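Local structure of anopheles gambiae adenosine kinase (Anopheles gambiae, 3LOO) at residues T312-F323 with I337-I348. The protein catalyses the ATP-dependent phosphorylation of adenosine to AMP as an adenosine kinase of the pfkB carbohydrate kinase family. Sequence-based numbering, arbitrary orientation.
With B4P (bis(adenosine)-5'-tetraphosphate), chain D.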
loop_
_atom_site.group_PDB
_atom_site.type_symbol
_atom_site.label_atom_id
_atom_site.label_comp_id
_atom_site.label_asym_id
_atom_site.label_seq_id
_atom_site.Cartn_x
_atom_site.Cartn_y
_atom_site.Cartn_z
ATOM N N THR A 312 -13.044 7.955 -1.316
ATOM C CA THR A 312 -12.301 8.101 -2.566
ATOM C C THR A 312 -11.065 7.215 -2.575
ATOM O O THR A 312 -10.606 6.744 -1.519
ATOM C CB THR A 312 -11.978 9.576 -2.923
ATOM O OG1 THR A 312 -12.802 9.966 -4.017
ATOM C CG2 THR A 312 -10.509 9.782 -3.359
ATOM N N ASN A 313 -10.536 7.039 -3.785
ATOM C CA ASN A 313 -9.442 6.135 -4.097
ATOM C C ASN A 313 -8.161 6.374 -3.360
ATOM O O ASN A 313 -7.565 7.436 -3.498
ATOM C CB ASN A 313 -9.125 6.208 -5.593
ATOM C CG ASN A 313 -8.700 4.880 -6.156
ATOM O OD1 ASN A 313 -9.035 3.817 -5.615
ATOM N ND2 ASN A 313 -7.972 4.926 -7.270
ATOM N N GLY A 314 -7.715 5.377 -2.610
ATOM C CA GLY A 314 -6.359 5.404 -2.083
ATOM C C GLY A 314 -6.125 6.341 -0.913
ATOM O O GLY A 314 -5.001 6.756 -0.684
ATOM N N ALA A 315 -7.173 6.638 -0.155
ATOM C CA ALA A 315 -7.050 7.419 1.084
ATOM C C ALA A 315 -6.068 6.743 2.071
ATOM O O ALA A 315 -5.240 7.401 2.675
ATOM C CB ALA A 315 -8.401 7.611 1.725
ATOM N N GLY A 316 -6.213 5.431 2.245
ATOM C CA GLY A 316 -5.321 4.637 3.097
ATOM C C GLY A 316 -3.889 4.673 2.581
ATOM O O GLY A 316 -2.953 4.733 3.371
ATOM N N ASP A 317 -3.721 4.668 1.257
ATOM C CA ASP A 317 -2.378 4.750 0.674
ATOM C C ASP A 317 -1.721 6.103 0.921
ATOM O O ASP A 317 -0.525 6.162 1.224
ATOM C CB ASP A 317 -2.359 4.386 -0.823
ATOM C CG ASP A 317 -2.987 2.980 -1.113
ATOM O OD1 ASP A 317 -2.972 2.088 -0.229
ATOM O OD2 ASP A 317 -3.486 2.779 -2.249
ATOM N N ALA A 318 -2.537 7.162 0.813
ATOM C CA ALA A 318 -2.144 8.526 1.070
ATOM C C ALA A 318 -1.846 8.772 2.529
ATOM O O ALA A 318 -0.947 9.579 2.854
ATOM C CB ALA A 318 -3.318 9.507 0.626
ATOM N N PHE A 319 -2.620 8.115 3.398
ATOM C CA PHE A 319 -2.339 8.159 4.827
ATOM C C PHE A 319 -0.917 7.652 5.059
ATOM O O PHE A 319 -0.132 8.301 5.751
ATOM C CB PHE A 319 -3.306 7.310 5.642
ATOM C CG PHE A 319 -2.913 7.216 7.085
ATOM C CD1 PHE A 319 -3.294 8.211 8.000
ATOM C CD2 PHE A 319 -2.100 6.173 7.518
ATOM C CE1 PHE A 319 -2.884 8.157 9.329
ATOM C CE2 PHE A 319 -1.671 6.115 8.856
ATOM C CZ PHE A 319 -2.056 7.096 9.760
ATOM N N VAL A 320 -0.584 6.515 4.478
ATOM C CA VAL A 320 0.789 5.965 4.629
ATOM C C VAL A 320 1.862 6.874 4.001
ATOM O O VAL A 320 2.900 7.100 4.609
ATOM C CB VAL A 320 0.927 4.518 4.107
ATOM C CG1 VAL A 320 2.429 4.047 4.139
ATOM C CG2 VAL A 320 0.106 3.551 4.988
ATOM N N GLY A 321 1.614 7.395 2.802
ATOM C CA GLY A 321 2.560 8.373 2.214
ATOM C C GLY A 321 2.856 9.561 3.148
ATOM O O GLY A 321 3.995 9.951 3.274
ATOM N N GLY A 322 1.830 10.131 3.779
ATOM C CA GLY A 322 1.989 11.265 4.707
ATOM C C GLY A 322 2.840 10.851 5.903
ATOM O O GLY A 322 3.750 11.572 6.320
ATOM N N PHE A 323 2.525 9.680 6.459
ATOM C CA PHE A 323 3.276 9.086 7.570
ATOM C C PHE A 323 4.754 8.927 7.224
ATOM O O PHE A 323 5.648 9.318 8.026
ATOM C CB PHE A 323 2.673 7.716 7.962
ATOM C CG PHE A 323 3.402 7.014 9.101
ATOM C CD1 PHE A 323 2.885 7.059 10.403
ATOM C CD2 PHE A 323 4.574 6.315 8.874
ATOM C CE1 PHE A 323 3.539 6.423 11.471
ATOM C CE2 PHE A 323 5.226 5.660 9.922
ATOM C CZ PHE A 323 4.711 5.714 11.231
ATOM N N ILE A 337 1.590 10.492 12.061
ATOM C CA ILE A 337 0.172 10.130 11.900
ATOM C C ILE A 337 -0.690 11.336 11.499
ATOM O O ILE A 337 -1.586 11.212 10.648
ATOM C CB ILE A 337 -0.378 9.413 13.149
ATOM C CG1 ILE A 337 0.299 8.037 13.263
ATOM C CG2 ILE A 337 -1.980 9.344 13.131
ATOM C CD1 ILE A 337 0.097 7.321 14.604
ATOM N N LYS A 338 -0.428 12.493 12.121
ATOM C CA LYS A 338 -1.177 13.723 11.767
ATOM C C LYS A 338 -0.916 14.097 10.305
ATOM O O LYS A 338 -1.836 14.469 9.584
ATOM C CB LYS A 338 -0.824 14.886 12.707
ATOM C CG LYS A 338 -1.334 14.722 14.136
ATOM C CD LYS A 338 -0.615 15.661 15.113
ATOM C CE LYS A 338 -1.414 15.822 16.397
ATOM N NZ LYS A 338 -0.562 16.367 17.508
ATOM N N CYS A 339 0.324 13.979 9.839
ATOM C CA CYS A 339 0.575 14.203 8.408
ATOM C C CYS A 339 -0.184 13.204 7.520
ATOM O O CYS A 339 -0.685 13.572 6.459
ATOM C CB CYS A 339 2.068 14.182 8.092
ATOM S SG CYS A 339 2.440 14.652 6.374
ATOM N N GLY A 340 -0.253 11.941 7.958
ATOM C CA GLY A 340 -1.030 10.897 7.268
ATOM C C GLY A 340 -2.489 11.286 7.131
ATOM O O GLY A 340 -3.078 11.198 6.055
ATOM N N ILE A 341 -3.078 11.738 8.228
ATOM C CA ILE A 341 -4.482 12.126 8.205
ATOM C C ILE A 341 -4.692 13.343 7.327
ATOM O O ILE A 341 -5.644 13.404 6.574
ATOM C CB ILE A 341 -5.032 12.402 9.628
ATOM C CG1 ILE A 341 -5.023 11.097 10.438
ATOM C CG2 ILE A 341 -6.470 12.994 9.534
ATOM C CD1 ILE A 341 -5.155 11.305 11.947
ATOM N N TRP A 342 -3.781 14.305 7.416
ATOM C CA TRP A 342 -3.831 15.509 6.577
ATOM C C TRP A 342 -3.760 15.149 5.081
ATOM O O TRP A 342 -4.541 15.661 4.267
ATOM C CB TRP A 342 -2.691 16.469 6.970
ATOM C CG TRP A 342 -2.518 17.598 6.017
ATOM C CD1 TRP A 342 -3.203 18.797 6.023
ATOM C CD2 TRP A 342 -1.621 17.652 4.900
ATOM N NE1 TRP A 342 -2.770 19.582 4.985
ATOM C CE2 TRP A 342 -1.798 18.910 4.282
ATOM C CE3 TRP A 342 -0.679 16.754 4.362
ATOM C CZ2 TRP A 342 -1.076 19.297 3.136
ATOM C CZ3 TRP A 342 0.041 17.135 3.235
ATOM C CH2 TRP A 342 -0.169 18.401 2.628
ATOM N N ALA A 343 -2.859 14.231 4.738
ATOM C CA ALA A 343 -2.629 13.857 3.339
ATOM C C ALA A 343 -3.811 13.113 2.753
ATOM O O ALA A 343 -4.223 13.370 1.610
ATOM C CB ALA A 343 -1.358 13.012 3.209
ATOM N N ALA A 344 -4.347 12.171 3.524
ATOM C CA ALA A 344 -5.539 11.460 3.114
ATOM C C ALA A 344 -6.677 12.454 2.831
ATOM O O ALA A 344 -7.357 12.357 1.816
ATOM C CB ALA A 344 -5.939 10.476 4.174
ATOM N N ARG A 345 -6.846 13.438 3.707
ATOM C CA ARG A 345 -7.927 14.409 3.543
ATOM C C ARG A 345 -7.745 15.328 2.310
ATOM O O ARG A 345 -8.731 15.658 1.641
ATOM C CB ARG A 345 -8.156 15.188 4.849
ATOM C CG ARG A 345 -8.606 14.256 6.029
ATOM C CD ARG A 345 -9.052 15.015 7.325
ATOM N NE ARG A 345 -10.200 15.897 7.079
ATOM C CZ ARG A 345 -10.104 17.191 6.757
ATOM N NH1 ARG A 345 -8.916 17.773 6.649
ATOM N NH2 ARG A 345 -11.202 17.911 6.550
ATOM N N GLU A 346 -6.491 15.699 2.004
ATOM C CA GLU A 346 -6.140 16.400 0.747
ATOM C C GLU A 346 -6.488 15.590 -0.503
ATOM O O GLU A 346 -7.096 16.118 -1.449
ATOM C CB GLU A 346 -4.648 16.737 0.697
ATOM C CG GLU A 346 -4.158 17.770 1.691
ATOM C CD GLU A 346 -4.859 19.094 1.573
ATOM O OE1 GLU A 346 -5.115 19.549 0.447
ATOM O OE2 GLU A 346 -5.159 19.679 2.631
ATOM N N ILE A 347 -6.099 14.314 -0.499
ATOM C CA ILE A 347 -6.316 13.405 -1.616
ATOM C C ILE A 347 -7.819 13.175 -1.851
ATOM O O ILE A 347 -8.256 13.041 -3.003
ATOM C CB ILE A 347 -5.537 12.073 -1.392
ATOM C CG1 ILE A 347 -4.057 12.229 -1.790
ATOM C CG2 ILE A 347 -6.207 10.866 -2.045
ATOM C CD1 ILE A 347 -3.793 12.402 -3.285
ATOM N N ILE A 348 -8.595 13.140 -0.762
ATOM C CA ILE A 348 -10.063 12.991 -0.838
ATOM C C ILE A 348 -10.696 14.227 -1.490
ATOM O O ILE A 348 -11.596 14.103 -2.314
ATOM C CB ILE A 348 -10.715 12.699 0.566
ATOM C CG1 ILE A 348 -10.269 11.331 1.076
ATOM C CG2 ILE A 348 -12.259 12.733 0.493
ATOM C CD1 ILE A 348 -10.566 11.037 2.530
HETATM P PA B4P D . -8.784 2.012 -1.673
HETATM O O1A B4P D . -9.345 3.256 -2.346
HETATM O O2A B4P D . -9.664 0.764 -1.655
HETATM O O3A B4P D . -8.625 2.397 -0.123
HETATM P PB B4P D . -7.215 2.308 0.616
HETATM O O1B B4P D . -6.247 3.378 0.105
HETATM O O2B B4P D . -6.733 0.878 0.789
HETATM O O3B B4P D . -8.035 2.906 1.934
HETATM P PG B4P D . -8.224 2.216 3.377
HETATM O O1G B4P D . -9.501 1.453 3.476
HETATM O O2G B4P D . -6.969 1.407 3.637
HETATM O O3G B4P D . -8.243 3.447 4.400
HETATM P PD B4P D . -9.440 4.073 5.282
HETATM O O1D B4P D . -10.679 4.040 4.466
HETATM O O2D B4P D . -9.442 3.544 6.688
HETATM O O5E B4P D . -7.303 1.675 -2.249
HETATM C C5E B4P D . -7.248 1.823 -3.651
HETATM C C4E B4P D . -5.968 1.350 -4.277
HETATM O O4E B4P D . -5.696 -0.028 -4.022
HETATM C C3E B4P D . -6.131 1.432 -5.770
HETATM O O3E B4P D . -5.370 2.591 -6.163
HETATM C C2E B4P D . -5.488 0.159 -6.308
HETATM O O2E B4P D . -4.517 0.360 -7.344
HETATM C C1E B4P D . -4.876 -0.501 -5.058
HETATM N N9A B4P D . -4.982 -1.967 -5.165
HETATM C C8A B4P D . -6.109 -2.738 -5.175
HETATM N N7A B4P D . -5.726 -4.042 -5.303
HETATM C C5A B4P D . -4.365 -4.099 -5.409
HETATM C C6A B4P D . -3.418 -5.126 -5.546
HETATM N N6A B4P D . -3.759 -6.447 -5.662
HETATM N N1A B4P D . -2.103 -4.799 -5.624
HETATM C C2A B4P D . -1.691 -3.511 -5.518
HETATM N N3A B4P D . -2.578 -2.513 -5.372
HETATM C C4A B4P D . -3.907 -2.782 -5.305
HETATM O O5F B4P D . -8.942 5.596 5.289
HETATM C C5F B4P D . -7.591 5.947 5.566
HETATM C C4F B4P D . -7.601 7.421 5.968
HETATM O O4F B4P D . -8.348 8.227 5.039
HETATM C C3F B4P D . -8.349 7.626 7.273
HETATM O O3F B4P D . -7.502 7.294 8.366
HETATM C C2F B4P D . -8.716 9.095 7.206
HETATM O O2F B4P D . -7.606 9.913 7.626
HETATM C C1F B4P D . -9.026 9.296 5.711
HETATM N N9B B4P D . -10.501 9.110 5.531
HETATM C C8B B4P D . -11.109 8.004 5.055
HETATM N N7B B4P D . -12.454 8.160 5.035
HETATM C C5B B4P D . -12.747 9.389 5.508
HETATM C C6B B4P D . -13.913 10.113 5.742
HETATM N N6B B4P D . -15.111 9.547 5.447
HETATM N N1B B4P D . -13.835 11.384 6.243
HETATM C C2B B4P D . -12.639 11.954 6.536
HETATM N N3B B4P D . -11.465 11.289 6.340
HETATM C C4B B4P D . -11.457 10.014 5.840
#
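Phe-319 O and Gly-340 CA lie 3.1 Å apart where helical segments 315-323 and 337-348 meet, and reciprocally Phe-319 CA reaches Gly-340 O in a CA-H...O contact of 3.4 Å. With no side chain on Gly-340 or Gly-322, the backbones can close to a segment-axis separation of 6.7 Å, the two segments running roughly antiparallel at 138°. The Phe-319 side chain is a knob in the hole formed by Ile-337, Gly-340, Ile-341 and Ala-344. Its CG is anti to the backbone N (chi1 173°), which swings the ring along the partner helix until CE1 meets Ile-341 CG1, at the ring edge, at 3.8 Å. Toward the N-terminus of the 315-323 segment, Ala-318 CB packs 3.7 Å from Ile-347 CG1.

The same helix pair builds part of the bis(adenosine) tetraphosphate site. Gly-314, the N-cap, donates its N-H almost straight (170°) to B4P O1A at 2.7 Å, while Gly-316 N and Asp-317 N bond O3B and O1B. This is the pfkB anion hole of the DTxGAGD motif, where the helix N-terminus probably stabilises phosphate charge; Asp-317, its carboxylate held by Ser-82 and Asn-85, is probably the family's catalytic base. Ala-344 CB touches ribose O4F, and Ile-348 CD1 lies 3.6 Å from adenine N9B. Farther out, strands 276-281 and 284-290 pack against Phe-319 and Ile-337, whereas helix 82-94 touches Val-320, Cys-339 and Ala-343.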